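PDB 6BVD: light Chain from Clostridium botulinum, which acts as the zinc metalloprotease domain of a mosaic botulinum neurotoxin, probably cleaving a neuronal SNARE protein as its relatives do. Local coordinates for residues E266-F270 / T364-L369; L224-H228 / E353-A357; Y201-F205 / L217-D221. One frame throughout, in Å; residues are numbered along the deposited sequence.

Interaction 1 of 3, residues E266-F270 / T364-L369; sequences EFLTF and TRLGYL
The ring of Phe270 pushes into the bend of the 364-369 loop, and this is the tight half of the contact. Its CG lies anti to the backbone N (chi1 -174°), which sends the ring off helix 264-270 and into the loop. At the ring edge, near its plane, CZ comes to 3.2 Å from Arg365 O. Over one face sits Gly367, its CA 3.8 Å from the ring centroid in a CH-pi contact, with Tyr368 N above the same face toward the rim. Arg365 adds aliphatic packing, its CG 3.7 Å from Phe270 CE1. Phe267 continues the apolar part: its CE1 lies 3.7 Å from Leu369 CD1, which approaches in the plane of the ring, and its face takes the edge of Tyr368 in a T-shaped pair with planes at 68°.

The other side is more open, with Glu266 and Tyr368 partly exposed and Leu366 exposed, yet the stacking there is close. Glu266 lays its CB over the centre of the Tyr368 ring, 3.6 Å from the centroid. The chain then bends at chi2 (-70°) and carries the carboxylate along toward the phenol end, OE1 passing 3.4 Å from Tyr368 CE1.

Glu266 binds the zinc together with His228 and His232. No hydrogen bond spans the two segments; the loop packs against this ligand helix through rings and CH groups, which is consistent with the Glu266 carboxylate being kept for the metal.

Interaction 2 of 3, residues L224-H228 / E353-A357; sequences LILMH and EFNLA
His228 and Glu353 meet through a weak hydrogen bond, ND1 to OE1 at 2.8 Å with an N-H...O angle of 127°. His228 is the first histidine of the HExxH zinc-binding motif on helix 222-237. Its NE2 coordinates the zinc, and His232 and Glu266 supply the other protein ligands, the pattern of the gluzincin metalloproteases. The carboxylate of Glu353 therefore stands in the second shell, touching the ring nitrogen that does not face the metal. The two flat groups are steeply turned, their planes 76° apart, and OE1 comes obliquely to the imidazole plane, which goes with the bent bond. Such a contact would tend to fix the rotation of the imidazole and might make it a slightly stronger donor to the metal.

One step further out, Glu353 is itself held. Its chain runs fully extended from the start of helix 353-360, and both oxygens are taken up by the neighbouring loop: OE1 also makes a salt bridge with Arg365 NH2, while OE2 is hydrogen-bonded to Thr364 OG1. His228 and Glu353 are buried, while the loop residues Thr364 and Arg365 are partly exposed.

Behind this network the segments 224-228 and 353-357 run 144° apart, their axes 10.1 Å from each other at closest approach. Leu224, one turn before His228, reaches across at about a right angle to the Glu353 chain. Its CD2 rests 3.9 Å from Glu353 CG and 3.8 Å from Ala357 CB, shielding the aliphatic part of the acid, and its CD1 lies 4.1 Å from Leu356 CB. Helices 83-100 and 104-115 close over the far end of this core. There Leu356 CD1 touches Met227 at two points, SD at 3.9 Å and CB at 4.0 Å.

Interaction 3 of 3, residues Y201-F205 / L217-D221; sequences YATAF and LFIKD
Lys220 NZ donates a hydrogen bond of 2.7 Å to Thr203 OG1, at the end of the beta hairpin formed by strands 201-208 and 215-219. The extended lysine chain runs alongside Thr203, pointing the same way, and its methylenes pass close to the Thr203 carbonyl. Lys220 N adds a weak bond to Thr203 O, at 3.4 Å. Farther along, the hairpin is regular: Phe205 and Phe218 form an antiparallel hydrogen-bonded pair, with Phe205 N to Phe218 O at 3.0 Å and Phe218 N to Phe205 O at 2.9 Å.

Ala204 and Ile219 make the neighbouring non-hydrogen-bonded pair, and on their face Ile219 CD1 also meets Ala202 CB at 4.0 Å. The chain then leaves the sheet for helix 222-237, where Asp221 is the N-cap, its OD1 accepting from Ala223 N.

On the other face, Phe205 has CG between its backbone N and carbonyl carbon (chi1 57°), which turns the ring over the opposing strand. Lys220 CG touches the ring's edge, 3.8 Å from Phe205 CD2. The Phe205 and Phe218 rings lie within 19° of parallel but are displaced so far that they hardly overlap; what lies over the Phe205 face is Phe218 CB, 3.9 Å from the ring centroid.

Interactions 1 and 2 share the zinc site: each holds one protein ligand of the metal. The 364-369 loop of interaction 1 reaches Glu353 of interaction 2 through Arg365 and Thr364, and helix 264-270 separately meets helix 353-360 through a probable backbone bond from Phe354 N to Phe270 O. Interaction 2 is fully buried and combines a polar second shell with aliphatic packing, whereas interaction 1 is mainly aromatic and opens partly to solvent. Interaction 3, also buried but farther out in the five-stranded antiparallel sheet, combines backbone pairing with a lysine-threonine bond and side-chain packing. It leads directly into helix 222-237, Lys220 CB touching Ile225 CD1, and the Phe205 ring packs against Thr364 and Arg365.

Interaction 1 of 3, residues E266-F270 / T364-L369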
loop_
_atom_site.group_PDB
_atom_site.type_symbol
_atom_site.label_atom_id
_atom_site.label_comp_id
_atom_site.label_asym_id
_atom_site.label_seq_id
_atom_site.Cartn_x
_atom_site.Cartn_y
_atom_site.Cartn_z
ATOM N N GLU A 266 -29.817 11.447 -0.507
ATOM C CA GLU A 266 -28.828 11.198 -1.565
ATOM C C GLU A 266 -28.137 12.493 -1.922
ATOM O O GLU A 266 -26.938 12.497 -2.215
ATOM C CB GLU A 266 -29.443 10.588 -2.821
ATOM C CG GLU A 266 -30.174 9.270 -2.577
ATOM C CD GLU A 266 -29.285 8.096 -2.233
ATOM O OE1 GLU A 266 -28.033 8.219 -2.184
ATOM O OE2 GLU A 266 -29.879 7.021 -2.005
ATOM N N PHE A 267 -28.883 13.599 -1.912
ATOM C CA PHE A 267 -28.237 14.871 -2.290
ATOM C C PHE A 267 -27.317 15.356 -1.161
ATOM O O PHE A 267 -26.262 15.960 -1.422
ATOM C CB PHE A 267 -29.278 15.915 -2.638
ATOM C CG PHE A 267 -30.183 15.495 -3.775
ATOM C CD1 PHE A 267 -29.762 15.606 -5.096
ATOM C CD2 PHE A 267 -31.414 14.896 -3.514
ATOM C CE1 PHE A 267 -30.586 15.212 -6.147
ATOM C CE2 PHE A 267 -32.243 14.492 -4.551
ATOM C CZ PHE A 267 -31.832 14.638 -5.869
ATOM N N LEU A 268 -27.705 15.100 0.092
ATOM C CA LEU A 268 -26.853 15.495 1.216
ATOM C C LEU A 268 -25.616 14.618 1.245
ATOM O O LEU A 268 -24.531 15.056 1.676
ATOM C CB LEU A 268 -27.600 15.409 2.552
ATOM C CG LEU A 268 -28.823 16.309 2.731
ATOM C CD1 LEU A 268 -29.551 15.965 4.045
ATOM C CD2 LEU A 268 -28.476 17.800 2.659
ATOM N N THR A 269 -25.757 13.381 0.779
ATOM C CA THR A 269 -24.619 12.481 0.791
ATOM C C THR A 269 -23.627 12.887 -0.320
ATOM O O THR A 269 -22.404 12.905 -0.112
ATOM C CB THR A 269 -25.054 11.041 0.632
ATOM O OG1 THR A 269 -25.786 10.646 1.819
ATOM C CG2 THR A 269 -23.830 10.120 0.462
ATOM N N PHE A 270 -24.152 13.255 -1.486
ATOM C CA PHE A 270 -23.264 13.745 -2.532
ATOM C C PHE A 270 -22.585 15.037 -2.086
ATOM O O PHE A 270 -21.380 15.170 -2.204
ATOM C CB PHE A 270 -23.999 13.987 -3.865
ATOM C CG PHE A 270 -23.040 14.356 -4.976
ATOM C CD1 PHE A 270 -22.412 13.363 -5.712
ATOM C CD2 PHE A 270 -22.676 15.678 -5.193
ATOM C CE1 PHE A 270 -21.483 13.682 -6.712
ATOM C CE2 PHE A 270 -21.731 16.009 -6.193
ATOM C CZ PHE A 270 -21.152 15.005 -6.948
ATOM N N THR A 364 -15.146 12.690 -9.968
ATOM C CA THR A 364 -16.468 12.125 -9.814
ATOM C C THR A 364 -17.476 12.885 -10.656
ATOM O O THR A 364 -17.170 13.936 -11.297
ATOM C CB THR A 364 -16.879 12.086 -8.318
ATOM O OG1 THR A 364 -17.915 11.126 -8.127
ATOM C CG2 THR A 364 -17.309 13.428 -7.819
ATOM N N ARG A 365 -18.662 12.307 -10.690
ATOM C CA ARG A 365 -19.794 12.797 -11.451
ATOM C C ARG A 365 -20.209 14.195 -11.024
ATOM O O ARG A 365 -19.963 14.634 -9.903
ATOM C CB ARG A 365 -20.980 11.818 -11.277
ATOM C CG ARG A 365 -21.329 11.656 -9.834
ATOM C CD ARG A 365 -22.456 10.625 -9.566
ATOM N NE ARG A 365 -22.507 10.252 -8.152
ATOM C CZ ARG A 365 -23.457 9.477 -7.604
ATOM N NH1 ARG A 365 -24.451 9.005 -8.355
ATOM N NH2 ARG A 365 -23.423 9.168 -6.299
ATOM N N LEU A 366 -20.925 14.880 -11.907
ATOM C CA LEU A 366 -21.335 16.251 -11.656
ATOM C C LEU A 366 -22.322 16.427 -10.523
ATOM O O LEU A 366 -22.414 17.513 -9.945
ATOM C CB LEU A 366 -21.930 16.844 -12.949
ATOM C CG LEU A 366 -20.841 17.287 -13.931
ATOM C CD1 LEU A 366 -21.423 17.786 -15.253
ATOM C CD2 LEU A 366 -19.981 18.374 -13.300
ATOM N N GLY A 367 -23.067 15.370 -10.202
ATOM C CA GLY A 367 -24.041 15.398 -9.126
ATOM C C GLY A 367 -24.716 14.038 -9.028
ATOM O O GLY A 367 -24.530 13.193 -9.913
ATOM N N TYR A 368 -25.517 13.825 -7.989
ATOM C CA TYR A 368 -26.178 12.536 -7.803
ATOM C C TYR A 368 -27.049 12.103 -8.990
ATOM O O TYR A 368 -27.116 10.922 -9.322
ATOM C CB TYR A 368 -27.051 12.556 -6.543
ATOM C CG TYR A 368 -27.655 11.194 -6.301
ATOM C CD1 TYR A 368 -26.900 10.187 -5.689
ATOM C CD2 TYR A 368 -28.955 10.898 -6.706
ATOM C CE1 TYR A 368 -27.436 8.922 -5.486
ATOM C CE2 TYR A 368 -29.490 9.639 -6.522
ATOM C CZ TYR A 368 -28.717 8.654 -5.900
ATOM O OH TYR A 368 -29.240 7.401 -5.692
ATOM N N LEU A 369 -27.701 13.063 -9.644
ATOM C CA LEU A 369 -28.620 12.760 -10.727
ATOM C C LEU A 369 -27.937 12.590 -12.071
ATOM O O LEU A 369 -28.625 12.498 -13.105
ATOM C CB LEU A 369 -29.679 13.863 -10.848
ATOM C CG LEU A 369 -30.666 13.908 -9.673
ATOM C CD1 LEU A 369 -31.572 15.143 -9.723
ATOM C CD2 LEU A 369 -31.498 12.602 -9.577
#

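Interaction 2 of 3, residues L224-H228 / E353-A357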
loop_
_atom_site.group_PDB
_atom_site.type_symbol
_atom_site.label_atom_id
_atom_site.label_comp_id
_atom_site.label_asym_id
_atom_site.label_seq_id
_atom_site.Cartn_x
_atom_site.Cartn_y
_atom_site.Cartn_z
ATOM N N LEU A 224 -14.103 5.360 -3.732
ATOM C CA LEU A 224 -15.029 6.460 -3.545
ATOM C C LEU A 224 -16.457 5.901 -3.491
ATOM O O LEU A 224 -17.271 6.377 -2.683
ATOM C CB LEU A 224 -14.886 7.526 -4.682
ATOM C CG LEU A 224 -15.755 8.759 -4.443
ATOM C CD1 LEU A 224 -15.340 9.435 -3.109
ATOM C CD2 LEU A 224 -15.681 9.780 -5.615
ATOM N N ILE A 225 -16.734 4.873 -4.310
ATOM C CA ILE A 225 -18.030 4.201 -4.278
ATOM C C ILE A 225 -18.256 3.575 -2.878
ATOM O O ILE A 225 -19.342 3.698 -2.337
ATOM C CB ILE A 225 -18.186 3.101 -5.375
ATOM C CG1 ILE A 225 -18.026 3.710 -6.793
ATOM C CG2 ILE A 225 -19.557 2.437 -5.263
ATOM C CD1 ILE A 225 -19.030 4.848 -7.104
ATOM N N LEU A 226 -17.220 2.966 -2.299
ATOM C CA LEU A 226 -17.353 2.395 -0.947
ATOM C C LEU A 226 -17.565 3.521 0.083
ATOM O O LEU A 226 -18.453 3.453 0.949
ATOM C CB LEU A 226 -16.120 1.547 -0.628
ATOM C CG LEU A 226 -16.022 0.943 0.774
ATOM C CD1 LEU A 226 -17.308 0.145 1.106
ATOM C CD2 LEU A 226 -14.743 0.080 0.858
ATOM N N MET A 227 -16.797 4.601 -0.035
ATOM C CA MET A 227 -16.984 5.739 0.873
ATOM C C MET A 227 -18.432 6.322 0.837
ATOM O O MET A 227 -19.009 6.674 1.881
ATOM C CB MET A 227 -15.933 6.827 0.584
ATOM C CG MET A 227 -14.533 6.475 1.190
ATOM S SD MET A 227 -13.334 7.803 1.030
ATOM C CE MET A 227 -12.750 7.536 -0.645
ATOM N N HIS A 228 -19.020 6.387 -0.348
ATOM C CA HIS A 228 -20.390 6.842 -0.505
ATOM C C HIS A 228 -21.328 5.954 0.353
ATOM O O HIS A 228 -22.113 6.474 1.094
ATOM C CB HIS A 228 -20.775 6.790 -1.984
ATOM C CG HIS A 228 -22.169 7.229 -2.258
ATOM N ND1 HIS A 228 -22.493 8.508 -2.675
ATOM C CD2 HIS A 228 -23.345 6.567 -2.111
ATOM C CE1 HIS A 228 -23.806 8.590 -2.820
ATOM N NE2 HIS A 228 -24.344 7.435 -2.484
ATOM N N GLU A 353 -19.489 12.788 -0.812
ATOM C CA GLU A 353 -18.781 12.248 -1.966
ATOM C C GLU A 353 -17.955 13.361 -2.651
ATOM O O GLU A 353 -16.812 13.156 -3.050
ATOM C CB GLU A 353 -19.761 11.625 -2.952
ATOM C CG GLU A 353 -19.132 11.104 -4.258
ATOM C CD GLU A 353 -20.147 10.501 -5.213
ATOM O OE1 GLU A 353 -21.194 9.999 -4.715
ATOM O OE2 GLU A 353 -19.928 10.536 -6.463
ATOM N N PHE A 354 -18.558 14.531 -2.769
ATOM C CA PHE A 354 -17.907 15.689 -3.398
ATOM C C PHE A 354 -16.595 16.063 -2.681
ATOM O O PHE A 354 -15.557 16.272 -3.323
ATOM C CB PHE A 354 -18.862 16.893 -3.391
ATOM C CG PHE A 354 -18.269 18.130 -4.061
ATOM C CD1 PHE A 354 -18.242 18.235 -5.446
ATOM C CD2 PHE A 354 -17.722 19.154 -3.299
ATOM C CE1 PHE A 354 -17.687 19.372 -6.077
ATOM C CE2 PHE A 354 -17.162 20.287 -3.913
ATOM C CZ PHE A 354 -17.153 20.397 -5.312
ATOM N N ASN A 355 -16.640 16.173 -1.354
ATOM C CA ASN A 355 -15.469 16.576 -0.593
ATOM C C ASN A 355 -14.392 15.498 -0.556
ATOM O O ASN A 355 -13.197 15.813 -0.624
ATOM C CB ASN A 355 -15.843 16.973 0.852
ATOM C CG ASN A 355 -14.663 17.594 1.604
ATOM O OD1 ASN A 355 -14.200 18.695 1.254
ATOM N ND2 ASN A 355 -14.164 16.901 2.627
ATOM N N LEU A 356 -14.804 14.238 -0.405
ATOM C CA LEU A 356 -13.841 13.132 -0.366
ATOM C C LEU A 356 -13.187 12.970 -1.753
ATOM O O LEU A 356 -12.013 12.649 -1.861
ATOM C CB LEU A 356 -14.515 11.823 0.094
ATOM C CG LEU A 356 -14.995 11.867 1.554
ATOM C CD1 LEU A 356 -15.864 10.616 1.894
ATOM C CD2 LEU A 356 -13.882 11.898 2.533
ATOM N N ALA A 357 -13.945 13.225 -2.819
ATOM C CA ALA A 357 -13.368 13.121 -4.144
ATOM C C ALA A 357 -12.257 14.158 -4.313
ATOM O O ALA A 357 -11.195 13.858 -4.849
ATOM C CB ALA A 357 -14.457 13.319 -5.234
#

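Interaction 3 of 3, residues Y201-F205 / L217-D221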
loop_
_atom_site.group_PDB
_atom_site.type_symbol
_atom_site.label_atom_id
_atom_site.label_comp_id
_atom_site.label_asym_id
_atom_site.label_seq_id
_atom_site.Cartn_x
_atom_site.Cartn_y
_atom_site.Cartn_z
ATOM N N TYR A 201 -17.785 -4.232 -10.226
ATOM C CA TYR A 201 -18.746 -3.799 -11.267
ATOM C C TYR A 201 -19.084 -2.331 -11.036
ATOM O O TYR A 201 -19.479 -1.941 -9.942
ATOM C CB TYR A 201 -19.998 -4.690 -11.274
ATOM C CG TYR A 201 -19.683 -6.113 -11.724
ATOM C CD1 TYR A 201 -19.765 -6.481 -13.071
ATOM C CD2 TYR A 201 -19.231 -7.063 -10.814
ATOM C CE1 TYR A 201 -19.446 -7.762 -13.492
ATOM C CE2 TYR A 201 -18.907 -8.348 -11.222
ATOM C CZ TYR A 201 -19.019 -8.692 -12.555
ATOM O OH TYR A 201 -18.689 -9.973 -12.941
ATOM N N ALA A 202 -18.890 -1.507 -12.060
ATOM C CA ALA A 202 -18.901 -0.069 -11.885
ATOM C C ALA A 202 -19.569 0.605 -13.067
ATOM O O ALA A 202 -19.710 0.005 -14.125
ATOM C CB ALA A 202 -17.493 0.443 -11.737
ATOM N N THR A 203 -19.972 1.856 -12.878
ATOM C CA THR A 203 -20.462 2.642 -13.988
ATOM C C THR A 203 -19.479 3.787 -14.217
ATOM O O THR A 203 -18.614 4.042 -13.381
ATOM C CB THR A 203 -21.887 3.188 -13.734
ATOM O OG1 THR A 203 -21.913 3.937 -12.506
ATOM C CG2 THR A 203 -22.894 2.043 -13.646
ATOM N N ALA A 204 -19.625 4.448 -15.356
ATOM C CA ALA A 204 -18.837 5.626 -15.724
ATOM C C ALA A 204 -19.747 6.851 -15.789
ATOM O O ALA A 204 -20.980 6.718 -15.843
ATOM C CB ALA A 204 -18.153 5.411 -17.073
ATOM N N PHE A 205 -19.149 8.043 -15.772
ATOM C CA PHE A 205 -19.922 9.275 -15.911
ATOM C C PHE A 205 -19.335 10.108 -17.050
ATOM O O PHE A 205 -18.224 9.829 -17.483
ATOM C CB PHE A 205 -19.920 10.062 -14.600
ATOM C CG PHE A 205 -18.533 10.396 -14.087
ATOM C CD1 PHE A 205 -17.908 11.594 -14.443
ATOM C CD2 PHE A 205 -17.859 9.512 -13.266
ATOM C CE1 PHE A 205 -16.636 11.892 -13.973
ATOM C CE2 PHE A 205 -16.572 9.803 -12.809
ATOM C CZ PHE A 205 -15.976 10.996 -13.155
ATOM N N LEU A 217 -15.817 9.730 -21.231
ATOM C CA LEU A 217 -16.325 8.935 -20.114
ATOM C C LEU A 217 -15.196 8.645 -19.107
ATOM O O LEU A 217 -14.049 8.425 -19.499
ATOM C CB LEU A 217 -16.924 7.621 -20.605
ATOM C CG LEU A 217 -18.278 7.721 -21.324
ATOM C CD1 LEU A 217 -18.779 6.334 -21.745
ATOM C CD2 LEU A 217 -19.303 8.432 -20.445
ATOM N N PHE A 218 -15.535 8.667 -17.821
ATOM C CA PHE A 218 -14.584 8.393 -16.751
ATOM C C PHE A 218 -15.116 7.280 -15.845
ATOM O O PHE A 218 -16.254 7.335 -15.409
ATOM C CB PHE A 218 -14.315 9.665 -15.942
ATOM C CG PHE A 218 -13.563 10.729 -16.713
ATOM C CD1 PHE A 218 -14.254 11.593 -17.555
ATOM C CD2 PHE A 218 -12.184 10.872 -16.593
ATOM C CE1 PHE A 218 -13.577 12.595 -18.291
ATOM C CE2 PHE A 218 -11.497 11.879 -17.299
ATOM C CZ PHE A 218 -12.203 12.737 -18.165
ATOM N N ILE A 219 -14.309 6.253 -15.595
ATOM C CA ILE A 219 -14.756 5.172 -14.726
ATOM C C ILE A 219 -14.637 5.641 -13.256
ATOM O O ILE A 219 -13.755 6.434 -12.890
ATOM C CB ILE A 219 -13.954 3.858 -14.981
ATOM C CG1 ILE A 219 -14.644 2.640 -14.331
ATOM C CG2 ILE A 219 -12.511 3.991 -14.534
ATOM C CD1 ILE A 219 -15.941 2.232 -15.022
ATOM N N LYS A 220 -15.549 5.168 -12.422
ATOM C CA LYS A 220 -15.587 5.562 -11.031
ATOM C C LYS A 220 -14.573 4.735 -10.235
ATOM O O LYS A 220 -14.389 3.555 -10.517
ATOM C CB LYS A 220 -17.022 5.388 -10.470
ATOM C CG LYS A 220 -18.019 6.379 -11.139
ATOM C CD LYS A 220 -19.468 5.960 -10.921
ATOM C CE LYS A 220 -20.349 6.951 -11.695
ATOM N NZ LYS A 220 -21.746 6.490 -11.812
ATOM N N ASP A 221 -13.916 5.377 -9.271
ATOM C CA ASP A 221 -12.956 4.715 -8.364
ATOM C C ASP A 221 -13.755 3.932 -7.300
ATOM O O ASP A 221 -14.493 4.528 -6.562
ATOM C CB ASP A 221 -12.047 5.755 -7.718
ATOM C CG ASP A 221 -10.929 5.136 -6.864
ATOM O OD1 ASP A 221 -11.228 4.170 -6.122
ATOM O OD2 ASP A 221 -9.774 5.614 -6.939
#